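Local atomic coordinates of CBIX (Paracoccus pantotrophus, PDB entry 4CCS), a protein that probably inserts iron into sirohydrochlorin as a CbiX-type chelatase, the terminal step of siroheme biosynthesis in denitrifying bacteria. Residues N4-A9 with G48-A53; A53-L58 with G82-R87; A104-A109 with I176-F181; L122-H127 with R141-L146. All coordinates share one frame; numbering follows the deposited sequence.

How the contacts relate
Contacts 1 and 2 lie on one side of the chain's centre, contacts 3 and 4 on the other. Each pair shares a four-stranded parallel sheet. Contacts 1 and 2 meet where strands 4-9 and 57-61 run side by side, and they have Ala53 in common. Contacts 3 and 4 meet where strand 121-126 runs beside strand 175-179. Contacts 1, 3 and 4 are buried and depend on apolar side chains, although contact 1 also has an arginine at its margin. Contact 2 lies nearer the surface, toward an outer strand. It adds a carboxylate hydrogen bond and one weak backbone bond to its packing. Contacts 3 and 4 place neighbouring helices against adjacent strands.

Contact 1: N4-A9 with G48-A53; sequences NVLIVA and GALDRA
Leu6 is the centre of the apolar packing between strand 4-9 and the loop 48-53. Its two methyl branches take different partners. Leu6 CD2 meets Leu50 CD2 at 4.0 Å, the two side chains crossing obliquely. The same Leu6 CD2 lies 4.3 Å from Ala53 CB. Val8 adds a second apolar touch, with Val8 CG2 at 4.1 Å from Leu50 CD2. Leu50 thus sets one methyl against both strand residues.

The other branch of Leu6 meets a charged side chain through its carbon chain and flat end. Leu6 CD1 is 3.8 Å from Arg52 CD. It also sits over one face of the Arg52 guanidinium, displaced toward the rim. Arg52 is bent at chi3 (88°), which turns this flat end over the methyl.

The polar part is small. Leu6 CD2 lies 4.0 Å from Ala49 O, which is buried here and has no partner in the model. Within the loop, Ala53 N bonds to Leu50 O at 3.2 Å, closing the second of two overlapping type I turns.

Val5 and Ile7 face the other way, onto helix 215-226. The loop belongs to the connection from strand 38-43 to strand 57-61. In the sheet, strand 4-9 lies between those two. The arrangement is that of a central parallel strand covered on both faces in an alpha/beta fold.

Contact 2: A53-L58 with G82-R87; sequences ADDETL and GAPKAR
Leu58 and Arg87 form a parallel beta bridge, with their CA atoms 4.9 Å apart. Arg87 N gives a weak hydrogen bond to Thr57 O at 3.2 Å. Leu58 CA makes a CA-H...O contact with Arg87 O. Ahead of the bridge, both chains bend in type I turns, Asp54 to Thr57 and Ala83 to Ala86. The turns lie against each other.

Asp55 ties the turns together. Asp55 OD1 accepts from Lys85 N at 2.8 Å, a fairly straight bond (157°). The N-H comes from above the carboxylate plane, tilted 43° out of it. Lys85 CB lies against Asp55 CG and OD1. Lys85 NZ stays 5.4 Å from Asp55 OD2, too far for a salt bridge.

Two alanine methyls press on the backbone of the first turn. Ala83 CB lies 3.6 Å from Asp54 C, and Ala86 CB lies 3.5 Å from Asp54 O. On the bridge, Leu58 and Arg87 lie side by side and point the same way. Leu58 CD2 touches Arg87 CB at 3.7 Å.

Asp54 braces its own turn with two hydrogen bonds. Asp54 OD1 accepts from Glu56 N, forming an Asx turn, and from Thr57 OG1 at 2.8 Å. The donors approach from opposite faces of the carboxylate.

Segment 82-87 leads from helix 68-80 into strand 87-88, an outer strand of the sheet. Strand 57-61, helix 68-80 and strand 87-88 follow as a beta-alpha-beta unit. Strand 4-9 bonds to Leu58 on its other side, and Arg87 NH1 makes a weak hydrogen bond to Ala226 O in helix 215-226.

Contact 3: A104-A109 with I176-F181; sequences ALIAQA and ICLPLF
Ile106 reaches Leu178 through its longer branch. With chi1 at -75°, CG1 stands beside the backbone N, and an extended chi2 carries CD1 toward the strand. There Ile106 CD1 meets the methyl Leu178 CD2 at 3.8 Å. Ile176 also has a stretched outer branch (chi2 161°). Ile176 CD1 is placed over the helix backbone, 3.8 Å from Ile106 O, and touches Ala109 CB at 4.1 Å.

Helix 98-113 packs on a face of the parallel sheet that holds strand 175-179. This is helix-on-sheet layering of an alpha/beta chelatase-like domain. The short helix and strand segments run roughly antiparallel, at 147°, with axes 9.7 Å apart. Ile176 and Leu178, two apart on the strand, point to the helix, while Cys177 between them points away.

Two wider contacts follow. Ile106 CG1, at the root of the long branch, is 4.3 Å from the short branch CG2 of Ile176. Leu105 CD1 is 4.4 Å from Leu178 CD1, a looser touch. Leu122 of the adjacent strand also meets Ile106 and Ile176. A bound D-malate lies about 8 Å from the Ile106 side chain.

Contact 4: L122-H127 with R141-L146; sequences LLVAAH and RIAAGL
Val124 of strand 121-126 faces three residues of helix 134-146. These two elements open a beta-alpha-beta unit that ends in strand 152-157, part of the parallel sheet. The helix returns almost antiparallel to the strand. The short segments make an angle of 164°, and their axes come within 8.9 Å.

Ile142 is the first residue to touch. Ile142 CG2 lies 4.3 Å from Val124 CG2. The far end of the side chain leads away from the strand, and Ile142 also packs on Pro99 of helix 98-113.

Ala143 comes next, where the backbones are nearest, its CA 6.3 Å from Val124 CA. The small side chain allows this approach. Ala143 CB meets Val124 CG2 at 4.1 Å, and the residue also touches Cys155 of strand 152-157. In Val124, chi1 of 171° sets CG1 anti to the backbone N and leaves CG2 as the methyl that meets all three helix partners.

One turn further on from Ile142, Leu146 bridges two strand residues. Its methyl Leu146 CD1 reaches Val124 CG2 at 3.9 Å. Leu146 also meets Leu103 and Ile106 of helix 98-113, so it joins two helices over the sheet. Leu122 crosses Leu146 at about a right angle and touches near the root of that side chain, with Leu122 CD1 3.9 Å from Leu146 CB.

Contact 1: N4-A9 with G48-A53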
# COMPACT_ATOMS: atom_id res chain seq x y z
N ASN A 4 14.86 -5.10 -16.82
CA ASN A 4 13.94 -3.94 -16.82
C ASN A 4 12.84 -4.11 -15.77
O ASN A 4 12.15 -5.14 -15.77
CB ASN A 4 13.33 -3.74 -18.21
CG ASN A 4 14.10 -2.82 -19.14
OD1 ASN A 4 15.05 -2.12 -18.75
ND2 ASN A 4 13.66 -2.75 -20.39
N VAL A 5 12.69 -3.13 -14.86
CA VAL A 5 11.66 -3.17 -13.81
C VAL A 5 10.84 -1.87 -13.78
O VAL A 5 11.41 -0.78 -13.68
CB VAL A 5 12.21 -3.54 -12.39
CG1 VAL A 5 11.09 -3.59 -11.34
CG2 VAL A 5 12.96 -4.87 -12.41
N LEU A 6 9.51 -2.00 -13.80
CA LEU A 6 8.62 -0.85 -13.71
C LEU A 6 7.73 -0.97 -12.47
O LEU A 6 7.01 -1.96 -12.34
CB LEU A 6 7.81 -0.72 -15.02
CG LEU A 6 7.04 0.58 -15.30
CD1 LEU A 6 7.95 1.83 -15.23
CD2 LEU A 6 6.37 0.51 -16.66
N ILE A 7 7.83 -0.00 -11.54
CA ILE A 7 7.00 0.10 -10.32
C ILE A 7 5.79 0.91 -10.77
O ILE A 7 5.94 2.06 -11.20
CB ILE A 7 7.75 0.80 -9.16
CG1 ILE A 7 9.16 0.20 -8.88
CG2 ILE A 7 6.89 0.85 -7.89
CD1 ILE A 7 9.32 -1.30 -8.69
N VAL A 8 4.61 0.29 -10.72
CA VAL A 8 3.37 0.87 -11.25
C VAL A 8 2.35 1.19 -10.17
O VAL A 8 1.97 0.32 -9.40
CB VAL A 8 2.78 -0.05 -12.36
CG1 VAL A 8 1.44 0.48 -12.89
CG2 VAL A 8 3.77 -0.23 -13.52
N ALA A 9 1.89 2.44 -10.15
CA ALA A 9 0.83 2.87 -9.24
C ALA A 9 -0.49 3.01 -10.00
O ALA A 9 -0.50 3.34 -11.20
CB ALA A 9 1.19 4.20 -8.62
N GLY A 48 0.57 6.84 -21.73
CA GLY A 48 1.84 6.26 -22.18
C GLY A 48 2.71 5.77 -21.01
O GLY A 48 3.92 5.61 -21.19
N ALA A 49 2.10 5.52 -19.83
CA ALA A 49 2.78 5.04 -18.60
C ALA A 49 3.59 3.78 -18.84
O ALA A 49 4.73 3.68 -18.38
CB ALA A 49 1.74 4.77 -17.51
N LEU A 50 3.00 2.82 -19.58
CA LEU A 50 3.55 1.50 -19.88
C LEU A 50 4.28 1.35 -21.21
O LEU A 50 4.69 0.23 -21.53
CB LEU A 50 2.42 0.45 -19.80
CG LEU A 50 1.64 0.34 -18.49
CD1 LEU A 50 0.40 -0.48 -18.68
CD2 LEU A 50 2.51 -0.22 -17.37
N ASP A 51 4.45 2.43 -22.01
CA ASP A 51 5.11 2.20 -23.30
C ASP A 51 6.65 2.03 -23.18
O ASP A 51 7.28 1.62 -24.16
CB ASP A 51 4.70 3.20 -24.39
CG ASP A 51 4.73 4.68 -24.07
OD1 ASP A 51 5.68 5.12 -23.39
OD2 ASP A 51 3.88 5.41 -24.62
N ARG A 52 7.24 2.20 -21.98
CA ARG A 52 8.67 1.94 -21.77
C ARG A 52 8.91 0.44 -21.49
O ARG A 52 10.05 -0.03 -21.57
CB ARG A 52 9.27 2.86 -20.68
CG ARG A 52 9.05 2.42 -19.24
CD ARG A 52 9.42 3.52 -18.26
NE ARG A 52 8.28 4.40 -18.01
CZ ARG A 52 8.26 5.41 -17.15
NH1 ARG A 52 9.34 5.70 -16.43
NH2 ARG A 52 7.17 6.15 -17.01
N ALA A 53 7.83 -0.31 -21.18
CA ALA A 53 7.87 -1.74 -20.89
C ALA A 53 7.90 -2.57 -22.16
O ALA A 53 7.35 -2.18 -23.18
CB ALA A 53 6.66 -2.14 -20.05

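Contact 2: A53-L58 with G82-R87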
# COMPACT_ATOMS: atom_id res chain seq x y z
N ALA A 53 7.83 -0.31 -21.18
CA ALA A 53 7.87 -1.74 -20.89
C ALA A 53 7.90 -2.57 -22.16
O ALA A 53 7.35 -2.18 -23.18
CB ALA A 53 6.66 -2.14 -20.05
N ASP A 54 8.53 -3.75 -22.07
CA ASP A 54 8.61 -4.74 -23.15
C ASP A 54 8.38 -6.14 -22.58
O ASP A 54 8.12 -6.27 -21.37
CB ASP A 54 9.94 -4.62 -23.94
CG ASP A 54 11.22 -4.64 -23.12
OD1 ASP A 54 11.27 -5.36 -22.09
OD2 ASP A 54 12.19 -3.97 -23.53
N ASP A 55 8.46 -7.18 -23.42
CA ASP A 55 8.25 -8.58 -23.04
C ASP A 55 9.19 -9.11 -21.95
O ASP A 55 8.84 -10.09 -21.29
CB ASP A 55 8.28 -9.49 -24.28
CG ASP A 55 7.00 -9.47 -25.09
OD1 ASP A 55 5.94 -9.13 -24.51
OD2 ASP A 55 7.04 -9.81 -26.29
N GLU A 56 10.36 -8.47 -21.74
CA GLU A 56 11.30 -8.89 -20.70
C GLU A 56 11.28 -7.97 -19.46
O GLU A 56 12.18 -8.05 -18.62
CB GLU A 56 12.72 -9.06 -21.28
CG GLU A 56 12.93 -10.39 -21.99
CD GLU A 56 13.31 -11.56 -21.11
OE1 GLU A 56 12.44 -12.04 -20.34
OE2 GLU A 56 14.48 -12.01 -21.19
N THR A 57 10.25 -7.11 -19.34
CA THR A 57 10.13 -6.20 -18.19
C THR A 57 9.34 -6.87 -17.06
O THR A 57 8.36 -7.58 -17.33
CB THR A 57 9.48 -4.84 -18.63
OG1 THR A 57 10.24 -4.27 -19.70
CG2 THR A 57 9.39 -3.82 -17.49
N LEU A 58 9.76 -6.64 -15.80
CA LEU A 58 9.04 -7.11 -14.62
C LEU A 58 8.21 -5.92 -14.10
O LEU A 58 8.72 -4.81 -14.05
CB LEU A 58 9.99 -7.61 -13.51
CG LEU A 58 10.96 -8.77 -13.81
CD1 LEU A 58 11.59 -9.26 -12.52
CD2 LEU A 58 10.27 -9.93 -14.48
N GLY A 82 2.67 -3.08 -26.30
CA GLY A 82 3.75 -3.84 -26.94
C GLY A 82 4.45 -4.81 -25.99
O GLY A 82 5.51 -5.34 -26.35
N ALA A 83 3.87 -5.06 -24.80
CA ALA A 83 4.44 -5.95 -23.78
C ALA A 83 3.46 -7.05 -23.26
O ALA A 83 3.18 -7.06 -22.05
CB ALA A 83 4.97 -5.11 -22.62
N PRO A 84 2.98 -7.99 -24.13
CA PRO A 84 2.07 -9.05 -23.65
C PRO A 84 2.71 -10.06 -22.70
O PRO A 84 2.02 -10.56 -21.81
CB PRO A 84 1.59 -9.72 -24.94
CG PRO A 84 2.62 -9.40 -25.95
CD PRO A 84 3.04 -8.01 -25.61
N LYS A 85 4.01 -10.36 -22.88
CA LYS A 85 4.74 -11.32 -22.06
C LYS A 85 5.42 -10.69 -20.83
O LYS A 85 6.18 -11.39 -20.15
CB LYS A 85 5.74 -12.12 -22.90
CG LYS A 85 5.09 -13.26 -23.68
CD LYS A 85 6.08 -13.98 -24.59
CE LYS A 85 5.44 -15.10 -25.37
NZ LYS A 85 4.50 -14.61 -26.42
N ALA A 86 5.13 -9.40 -20.52
CA ALA A 86 5.69 -8.73 -19.35
C ALA A 86 5.14 -9.39 -18.07
O ALA A 86 3.93 -9.55 -17.92
CB ALA A 86 5.37 -7.24 -19.37
N ARG A 87 6.05 -9.82 -17.20
CA ARG A 87 5.74 -10.52 -15.96
C ARG A 87 5.28 -9.57 -14.86
O ARG A 87 5.98 -8.61 -14.54
CB ARG A 87 6.97 -11.33 -15.51
CG ARG A 87 6.73 -12.26 -14.33
CD ARG A 87 8.00 -13.01 -13.98
NE ARG A 87 7.93 -13.64 -12.67
CZ ARG A 87 8.97 -14.15 -12.02
NH1 ARG A 87 10.19 -14.09 -12.56
NH2 ARG A 87 8.82 -14.70 -10.83

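Contact 3: A104-A109 with I176-F181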
# COMPACT_ATOMS: atom_id res chain seq x y z
N ALA A 104 6.58 -2.73 13.01
CA ALA A 104 7.68 -1.82 13.37
C ALA A 104 7.17 -0.37 13.45
O ALA A 104 7.53 0.35 14.38
CB ALA A 104 8.80 -1.94 12.36
N LEU A 105 6.32 0.06 12.48
CA LEU A 105 5.79 1.43 12.50
C LEU A 105 4.92 1.68 13.73
O LEU A 105 5.07 2.72 14.39
CB LEU A 105 4.99 1.72 11.22
CG LEU A 105 5.79 1.88 9.93
CD1 LEU A 105 4.87 1.79 8.74
CD2 LEU A 105 6.56 3.23 9.90
N ILE A 106 4.04 0.73 14.06
CA ILE A 106 3.14 0.83 15.21
C ILE A 106 3.92 0.79 16.55
O ILE A 106 3.63 1.59 17.45
CB ILE A 106 2.02 -0.23 15.10
CG1 ILE A 106 0.99 0.20 14.04
CG2 ILE A 106 1.34 -0.46 16.44
CD1 ILE A 106 0.16 -0.93 13.48
N ALA A 107 4.92 -0.10 16.65
CA ALA A 107 5.77 -0.22 17.84
C ALA A 107 6.56 1.08 18.05
O ALA A 107 6.59 1.60 19.17
CB ALA A 107 6.72 -1.41 17.72
N GLN A 108 7.14 1.65 16.98
CA GLN A 108 7.88 2.93 17.01
C GLN A 108 6.95 4.06 17.50
O GLN A 108 7.32 4.84 18.39
CB GLN A 108 8.48 3.28 15.63
CG GLN A 108 9.29 4.58 15.58
CD GLN A 108 9.08 5.50 14.38
OE1 GLN A 108 8.63 5.10 13.29
NE2 GLN A 108 9.42 6.78 14.54
N ALA A 109 5.72 4.11 16.94
CA ALA A 109 4.71 5.12 17.29
C ALA A 109 4.32 5.05 18.76
O ALA A 109 4.35 6.09 19.43
CB ALA A 109 3.47 4.96 16.42
N ILE A 176 -3.93 3.69 18.02
CA ILE A 176 -3.12 4.07 16.87
C ILE A 176 -3.83 3.57 15.62
O ILE A 176 -4.16 2.38 15.53
CB ILE A 176 -1.67 3.49 16.93
CG1 ILE A 176 -0.85 4.05 18.12
CG2 ILE A 176 -0.91 3.71 15.61
CD1 ILE A 176 0.37 3.22 18.50
N CYS A 177 -4.01 4.47 14.65
CA CYS A 177 -4.55 4.14 13.34
C CYS A 177 -3.43 4.18 12.28
O CYS A 177 -2.77 5.21 12.09
CB CYS A 177 -5.70 5.07 12.97
SG CYS A 177 -6.37 4.77 11.31
N LEU A 178 -3.23 3.05 11.59
CA LEU A 178 -2.28 2.93 10.49
C LEU A 178 -3.06 2.85 9.16
O LEU A 178 -3.82 1.88 8.97
CB LEU A 178 -1.40 1.67 10.67
CG LEU A 178 -0.41 1.39 9.53
CD1 LEU A 178 0.60 2.56 9.32
CD2 LEU A 178 0.31 0.08 9.78
N PRO A 179 -2.88 3.83 8.24
CA PRO A 179 -3.55 3.78 6.94
C PRO A 179 -2.82 2.79 6.03
O PRO A 179 -1.64 2.99 5.71
CB PRO A 179 -3.45 5.22 6.41
CG PRO A 179 -3.22 6.06 7.63
CD PRO A 179 -2.35 5.18 8.51
N LEU A 180 -3.52 1.73 5.64
CA LEU A 180 -2.94 0.70 4.80
C LEU A 180 -3.14 1.08 3.34
O LEU A 180 -4.02 0.55 2.66
CB LEU A 180 -3.55 -0.67 5.19
CG LEU A 180 -2.79 -1.90 4.72
CD1 LEU A 180 -1.55 -2.12 5.58
CD2 LEU A 180 -3.71 -3.13 4.77
N PHE A 181 -2.34 2.08 2.88
CA PHE A 181 -2.36 2.63 1.52
C PHE A 181 -0.93 2.60 0.94
O PHE A 181 0.02 2.95 1.64
CB PHE A 181 -2.90 4.07 1.52
CG PHE A 181 -4.38 4.18 1.81
CD1 PHE A 181 -4.87 4.12 3.11
CD2 PHE A 181 -5.30 4.32 0.77
CE1 PHE A 181 -6.24 4.19 3.37
CE2 PHE A 181 -6.67 4.43 1.03
CZ PHE A 181 -7.13 4.36 2.33

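Contact 4: L122-H127 with R141-L146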
# COMPACT_ATOMS: atom_id res chain seq x y z
N LEU A 122 -5.37 -1.00 18.31
CA LEU A 122 -4.95 -0.77 16.93
C LEU A 122 -6.08 -0.76 15.92
O LEU A 122 -6.98 -1.59 16.00
CB LEU A 122 -3.89 -1.81 16.50
CG LEU A 122 -2.65 -1.88 17.41
CD1 LEU A 122 -1.69 -2.93 16.90
CD2 LEU A 122 -1.97 -0.51 17.54
N LEU A 123 -6.02 0.19 14.98
CA LEU A 123 -6.99 0.30 13.89
C LEU A 123 -6.27 0.36 12.54
O LEU A 123 -5.50 1.28 12.27
CB LEU A 123 -7.92 1.51 14.08
CG LEU A 123 -9.01 1.72 13.02
CD1 LEU A 123 -10.09 0.61 13.09
CD2 LEU A 123 -9.64 3.08 13.19
N VAL A 124 -6.53 -0.64 11.70
CA VAL A 124 -5.95 -0.71 10.36
C VAL A 124 -7.03 -0.10 9.45
O VAL A 124 -8.13 -0.67 9.34
CB VAL A 124 -5.58 -2.17 9.96
CG1 VAL A 124 -5.19 -2.27 8.49
CG2 VAL A 124 -4.48 -2.73 10.87
N ALA A 125 -6.74 1.07 8.85
CA ALA A 125 -7.69 1.74 7.96
C ALA A 125 -7.31 1.48 6.51
O ALA A 125 -6.17 1.71 6.14
CB ALA A 125 -7.72 3.24 8.24
N ALA A 126 -8.24 0.98 5.69
CA ALA A 126 -7.91 0.66 4.31
C ALA A 126 -9.07 0.99 3.37
O ALA A 126 -10.20 1.18 3.82
CB ALA A 126 -7.54 -0.82 4.20
N HIS A 127 -8.78 1.08 2.06
CA HIS A 127 -9.80 1.39 1.07
C HIS A 127 -10.87 0.29 1.03
O HIS A 127 -12.06 0.60 1.02
CB HIS A 127 -9.17 1.58 -0.33
CG HIS A 127 -10.16 2.05 -1.36
ND1 HIS A 127 -10.61 3.36 -1.38
CD2 HIS A 127 -10.71 1.38 -2.40
CE1 HIS A 127 -11.44 3.45 -2.42
NE2 HIS A 127 -11.52 2.28 -3.08
N ARG A 141 -6.00 -9.89 7.71
CA ARG A 141 -4.79 -10.71 7.96
C ARG A 141 -3.73 -9.84 8.65
O ARG A 141 -3.06 -10.31 9.58
CB ARG A 141 -4.22 -11.26 6.64
CG ARG A 141 -4.87 -12.56 6.20
CD ARG A 141 -4.06 -13.28 5.12
NE ARG A 141 -3.97 -12.54 3.85
CZ ARG A 141 -4.91 -12.54 2.91
NH1 ARG A 141 -6.04 -13.21 3.08
NH2 ARG A 141 -4.72 -11.86 1.79
N ILE A 142 -3.58 -8.56 8.19
CA ILE A 142 -2.64 -7.62 8.82
C ILE A 142 -3.05 -7.38 10.30
O ILE A 142 -2.22 -7.58 11.20
CB ILE A 142 -2.49 -6.27 8.02
CG1 ILE A 142 -1.90 -6.47 6.59
CG2 ILE A 142 -1.69 -5.22 8.83
CD1 ILE A 142 -0.42 -6.96 6.48
N ALA A 143 -4.31 -6.98 10.54
CA ALA A 143 -4.79 -6.72 11.91
C ALA A 143 -4.61 -7.96 12.82
O ALA A 143 -4.12 -7.82 13.93
CB ALA A 143 -6.26 -6.31 11.89
N ALA A 144 -4.97 -9.16 12.32
CA ALA A 144 -4.83 -10.41 13.09
C ALA A 144 -3.35 -10.72 13.42
O ALA A 144 -3.08 -11.32 14.45
CB ALA A 144 -5.48 -11.58 12.36
N GLY A 145 -2.41 -10.27 12.58
CA GLY A 145 -0.97 -10.47 12.81
C GLY A 145 -0.42 -9.47 13.83
O GLY A 145 0.57 -9.76 14.49
N LEU A 146 -1.04 -8.28 13.93
CA LEU A 146 -0.62 -7.24 14.87
C LEU A 146 -1.23 -7.46 16.27
O LEU A 146 -0.59 -7.15 17.28
CB LEU A 146 -1.05 -5.85 14.35
CG LEU A 146 -0.45 -5.35 13.04
CD1 LEU A 146 -1.26 -4.17 12.50
CD2 LEU A 146 0.98 -4.92 13.22